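Phosphoribosyl-AMP cyclohydrolase (Medicago truncatula, PDB 7BGM) probably hydrolyses phosphoribosyl-ATP to phosphoribosyl-AMP and then opens the adenine ring of that product, the second and third steps of plant histidine biosynthesis. Local coordinates at residues 70-75 and 94-99; 31-36 and 62-67. All blocks are in the same frame, centred on the assembly; numbering follows the deposited sequence.

Contact 1: residues 70-75 and 94-99; sequences NFINVH and GPTCHT. With ZN (zinc ion), chain C; ZN (zinc ion), chain F.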
# COMPACT_ATOMS: atom_id res chain seq x y z
N ASN A 70 7.20 10.67 -16.62
CA ASN A 70 6.60 10.21 -15.37
C ASN A 70 7.60 9.32 -14.62
O ASN A 70 7.41 8.11 -14.44
CB ASN A 70 5.29 9.48 -15.66
CG ASN A 70 4.25 10.43 -16.23
OD1 ASN A 70 4.25 11.61 -15.88
ND2 ASN A 70 3.39 9.94 -17.13
N PHE A 71 8.68 9.97 -14.15
CA PHE A 71 9.71 9.26 -13.42
C PHE A 71 9.19 8.75 -12.08
O PHE A 71 8.27 9.32 -11.47
CB PHE A 71 10.92 10.16 -13.15
CG PHE A 71 11.63 10.62 -14.41
CD1 PHE A 71 12.49 9.76 -15.09
CD2 PHE A 71 11.41 11.88 -14.94
CE1 PHE A 71 13.15 10.14 -16.24
CE2 PHE A 71 12.06 12.29 -16.11
CZ PHE A 71 12.93 11.39 -16.79
N ILE A 72 9.81 7.69 -11.59
CA ILE A 72 9.56 7.23 -10.22
C ILE A 72 10.80 7.56 -9.41
O ILE A 72 11.86 6.94 -9.59
CB ILE A 72 9.20 5.74 -10.15
CG1 ILE A 72 7.96 5.44 -11.01
CG2 ILE A 72 8.99 5.29 -8.66
CD1 ILE A 72 7.88 3.93 -11.40
N ASN A 73 10.66 8.52 -8.50
CA ASN A 73 11.77 9.04 -7.71
C ASN A 73 11.96 8.14 -6.50
O ASN A 73 11.08 8.06 -5.63
CB ASN A 73 11.48 10.46 -7.26
CG ASN A 73 11.26 11.38 -8.42
OD1 ASN A 73 12.19 11.65 -9.19
ND2 ASN A 73 10.02 11.83 -8.59
N VAL A 74 13.09 7.45 -6.45
CA VAL A 74 13.29 6.36 -5.52
C VAL A 74 13.74 6.87 -4.15
O VAL A 74 14.77 7.55 -4.03
CB VAL A 74 14.27 5.33 -6.09
CG1 VAL A 74 14.50 4.25 -5.06
CG2 VAL A 74 13.65 4.71 -7.36
N HIS A 75 12.98 6.49 -3.12
CA HIS A 75 13.27 6.83 -1.72
C HIS A 75 14.04 5.73 -0.98
O HIS A 75 14.81 6.02 -0.06
CB HIS A 75 11.97 7.06 -0.96
CG HIS A 75 11.35 8.39 -1.21
ND1 HIS A 75 11.09 8.87 -2.48
CD2 HIS A 75 10.90 9.33 -0.35
CE1 HIS A 75 10.53 10.07 -2.38
NE2 HIS A 75 10.41 10.37 -1.10
N GLY A 94 3.87 11.12 -12.19
CA GLY A 94 2.62 11.08 -12.92
C GLY A 94 2.24 9.62 -13.14
O GLY A 94 2.85 8.72 -12.57
N PRO A 95 1.20 9.38 -13.94
CA PRO A 95 0.73 8.00 -14.12
C PRO A 95 1.82 7.08 -14.66
O PRO A 95 2.58 7.43 -15.56
CB PRO A 95 -0.44 8.15 -15.11
CG PRO A 95 -0.43 9.54 -15.57
CD PRO A 95 0.41 10.36 -14.69
N THR A 96 1.89 5.87 -14.09
CA THR A 96 3.02 5.02 -14.41
C THR A 96 2.79 4.23 -15.70
O THR A 96 3.76 3.91 -16.40
CB THR A 96 3.27 4.06 -13.23
OG1 THR A 96 3.67 4.83 -12.07
CG2 THR A 96 4.35 3.02 -13.57
N CYS A 97 1.54 3.89 -16.02
CA CYS A 97 1.30 2.98 -17.14
C CYS A 97 1.29 3.76 -18.46
O CYS A 97 0.80 4.89 -18.54
CB CYS A 97 -0.01 2.19 -16.96
SG CYS A 97 -0.18 0.88 -18.23
N HIS A 98 1.88 3.15 -19.50
CA HIS A 98 1.87 3.74 -20.83
C HIS A 98 0.45 3.96 -21.35
O HIS A 98 0.25 4.78 -22.25
CB HIS A 98 2.63 2.84 -21.82
CG HIS A 98 1.99 1.50 -22.05
ND1 HIS A 98 1.13 1.25 -23.10
CD2 HIS A 98 2.07 0.34 -21.35
CE1 HIS A 98 0.71 -0.00 -23.04
NE2 HIS A 98 1.27 -0.58 -21.99
N THR A 99 -0.52 3.21 -20.82
CA THR A 99 -1.91 3.40 -21.23
C THR A 99 -2.51 4.67 -20.65
O THR A 99 -3.63 5.04 -21.03
CB THR A 99 -2.78 2.22 -20.77
OG1 THR A 99 -2.80 2.16 -19.34
CG2 THR A 99 -2.28 0.90 -21.33
ZN ZN C . 1.51 -0.53 -17.78
ZN ZN F . 1.44 -2.47 -21.29
O HOH W 1 5.21 7.01 -12.77
O HOH W 2 3.23 -3.50 -21.95
O HOH W 3 -0.65 -3.26 -22.53
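Asn70 lays its side-chain amide against the backbone of Gly94 and Pro95, where the loop after strand 85-92 passes the residues that lead into strand 72-74. By van der Waals contact, OD1 of Asn70 lies 3.4 Å from CA of Gly94, while CB and CG sit beside the carbonyl of Pro95. On the other branch, ND2 of Asn70 is 3.1 Å from O of Pro95 and also borders CD of the proline ring. With CG anti to its own carbonyl carbon (chi1 -65°), the amide is set beside the Gly94-Pro95 backbone. A CB on Gly94 would probably clash with OD1 of Asn70 as it is placed here. Further along, the apolar touch is light: CD1 of Ile72 is 4.2 Å from CG2 of Thr96.

Water supplies the clear hydrogen bonds. One molecule donates to O of Asn70 (3.0 Å) and to O of Gly94 (2.9 Å), and accepts from OG1 of Thr96 (2.8 Å), joining both backbones to the hydroxyl.

Metal bonds follow directly in the loop. SG of Cys97 binds one zinc ion at 2.2 Å, together with Cys104 and Cys81 of the second subunit; NE2 of His98 holds another at 2.0 Å. A water-bridged polar seam thus ties the residues leading into strand 72-74 to the loop, satisfying two carbonyls and the hydroxyl of AMP-contacting Thr96 immediately before zinc ligand Cys97.

Contact 2: residues 31-36 and 62-67; sequences ILMQGF and WTKGET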
# COMPACT_ATOMS: atom_id res chain seq x y z
N ILE A 31 1.07 -0.67 -5.84
CA ILE A 31 2.08 -1.20 -6.74
C ILE A 31 1.93 -0.50 -8.08
O ILE A 31 0.86 -0.54 -8.70
CB ILE A 31 1.96 -2.71 -6.88
CG1 ILE A 31 2.22 -3.37 -5.48
CG2 ILE A 31 2.93 -3.25 -7.93
CD1 ILE A 31 1.84 -4.85 -5.37
N LEU A 32 2.99 0.18 -8.52
CA LEU A 32 2.96 0.98 -9.73
C LEU A 32 3.17 0.11 -10.96
O LEU A 32 2.47 0.29 -11.99
CB LEU A 32 4.05 2.06 -9.68
CG LEU A 32 3.96 2.98 -8.44
CD1 LEU A 32 5.15 3.96 -8.35
CD2 LEU A 32 2.63 3.74 -8.45
N MET A 33 4.18 -0.75 -10.91
CA MET A 33 4.56 -1.57 -12.08
C MET A 33 5.55 -2.62 -11.58
O MET A 33 6.15 -2.47 -10.51
CB MET A 33 5.20 -0.75 -13.22
CG MET A 33 6.51 -0.09 -12.78
SD MET A 33 7.40 0.74 -14.12
CE MET A 33 8.03 -0.66 -15.05
N GLN A 34 5.75 -3.65 -12.40
CA GLN A 34 6.75 -4.65 -12.07
C GLN A 34 7.49 -4.99 -13.36
O GLN A 34 6.86 -5.13 -14.42
CB GLN A 34 6.12 -5.90 -11.44
CG GLN A 34 7.12 -7.09 -11.25
CD GLN A 34 7.05 -8.11 -12.40
OE1 GLN A 34 6.00 -8.68 -12.68
NE2 GLN A 34 8.18 -8.33 -13.06
N GLY A 35 8.83 -5.01 -13.26
CA GLY A 35 9.67 -5.45 -14.34
C GLY A 35 10.83 -6.30 -13.87
O GLY A 35 10.71 -7.00 -12.87
N PHE A 36 11.94 -6.24 -14.59
CA PHE A 36 13.14 -6.99 -14.26
C PHE A 36 14.31 -6.02 -14.21
O PHE A 36 14.27 -4.93 -14.79
CB PHE A 36 13.37 -8.16 -15.28
CG PHE A 36 12.35 -9.23 -15.14
CD1 PHE A 36 11.11 -9.11 -15.78
CD2 PHE A 36 12.59 -10.33 -14.33
CE1 PHE A 36 10.12 -10.08 -15.61
CE2 PHE A 36 11.61 -11.31 -14.17
CZ PHE A 36 10.38 -11.18 -14.79
N TRP A 62 16.24 0.67 -19.47
CA TRP A 62 15.35 1.81 -19.67
C TRP A 62 14.90 2.34 -18.32
O TRP A 62 14.75 1.59 -17.36
CB TRP A 62 14.13 1.48 -20.54
CG TRP A 62 13.13 0.54 -19.91
CD1 TRP A 62 13.26 -0.83 -19.75
CD2 TRP A 62 11.84 0.88 -19.42
NE1 TRP A 62 12.11 -1.35 -19.15
CE2 TRP A 62 11.22 -0.32 -18.96
CE3 TRP A 62 11.12 2.09 -19.35
CZ2 TRP A 62 9.93 -0.33 -18.41
CZ3 TRP A 62 9.84 2.07 -18.82
CH2 TRP A 62 9.26 0.86 -18.33
N THR A 63 14.72 3.64 -18.28
CA THR A 63 14.31 4.34 -17.07
C THR A 63 12.86 4.74 -17.25
O THR A 63 12.51 5.38 -18.26
CB THR A 63 15.21 5.54 -16.81
OG1 THR A 63 16.56 5.08 -16.60
CG2 THR A 63 14.72 6.35 -15.59
N LYS A 64 12.02 4.35 -16.30
CA LYS A 64 10.62 4.73 -16.37
C LYS A 64 10.51 6.24 -16.38
O LYS A 64 11.08 6.92 -15.52
CB LYS A 64 9.88 4.11 -15.19
CG LYS A 64 8.49 4.63 -15.03
CD LYS A 64 7.63 4.16 -16.21
CE LYS A 64 6.63 5.20 -16.61
NZ LYS A 64 5.83 4.66 -17.78
N GLY A 65 9.82 6.79 -17.40
CA GLY A 65 9.72 8.23 -17.56
C GLY A 65 10.71 8.85 -18.53
O GLY A 65 10.61 10.07 -18.82
N GLU A 66 11.66 8.07 -19.07
CA GLU A 66 12.62 8.71 -19.96
C GLU A 66 11.95 9.35 -21.18
O GLU A 66 12.48 10.34 -21.70
CB GLU A 66 13.69 7.73 -20.42
CG GLU A 66 13.22 6.66 -21.33
CD GLU A 66 14.40 5.83 -21.79
OE1 GLU A 66 14.93 6.11 -22.89
OE2 GLU A 66 14.82 4.94 -21.04
N THR A 67 10.81 8.83 -21.63
CA THR A 67 9.99 9.47 -22.67
C THR A 67 8.76 10.16 -22.12
O THR A 67 8.39 11.25 -22.59
CB THR A 67 9.53 8.44 -23.70
OG1 THR A 67 10.66 7.77 -24.22
CG2 THR A 67 8.76 9.10 -24.87
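Met33 and Lys64 mark the closest approach of the two backbones, yet their CA atoms remain 9.7 Å apart, so that side chains alone span the gap. Residues 31-36 form one strand, interrupted by a classic beta bulge in which Leu32 and Met33 both face Ala23 of strand 19-25. Opposite, strand 60-63 ends in a type II beta turn from Thr63 to Glu66, closed by the backbone bond from N of Glu66 to O of Thr63 (2.9 Å). The positive phi of Gly65 (97°) suits the third position of that turn. Glu66 folds back over it, and its OE2 receives N of Thr63 through the anti lone pair at 3.1 Å.

Across the gap the contact is apolar. Met33 starts out toward 62-67, and a bend at chi3 (-73°) brings its methyl to the tryptophan. There CE of Met33 meets the benzo part of the Trp62 indole obliquely, 3.8 Å from CH2. Its sulfur instead meets the aliphatic part of Lys64, SD lying 4.0 Å from CD. Bends at chi2 and chi3 of Lys64 then lead its ammonium to O of Thr96, where it is hydrogen-bonded. An alanine in place of Met33 would probably open a gap beside the benzo part of Trp62 and along the Lys64 chain, letting both shift.

Met33, Trp62, Lys64, Gly65 and Thr67 all contact AMP in other structures of this protein, and Met33 also packs on the zinc ligand Cys104. The arrangement is that of a nucleotide pocket wall in the cyclohydrolase domain, built from a bulged strand and a glycine-containing turn.

Contacts 1 and 2 illustrate how one site can be assembled by neighbouring joints of different chemistry. Both lie in the cyclohydrolase domain, their centres about 7 Å apart, and strands 31-37 and 72-74 belong to the same mixed sheet. Contact 2 is buried and apolar, a sulfur and methyl against an indole and a lysine chain; contact 1 is only partly buried, and relies on an amide, a water and backbone carbonyls. They meet at the bond between Lys64 and Thr96. Through it the turn at 62-67 is tied to the zinc-binding loop at 94-99, bringing AMP-contacting residues beside ligands of zinc ions that the second subunit also binds.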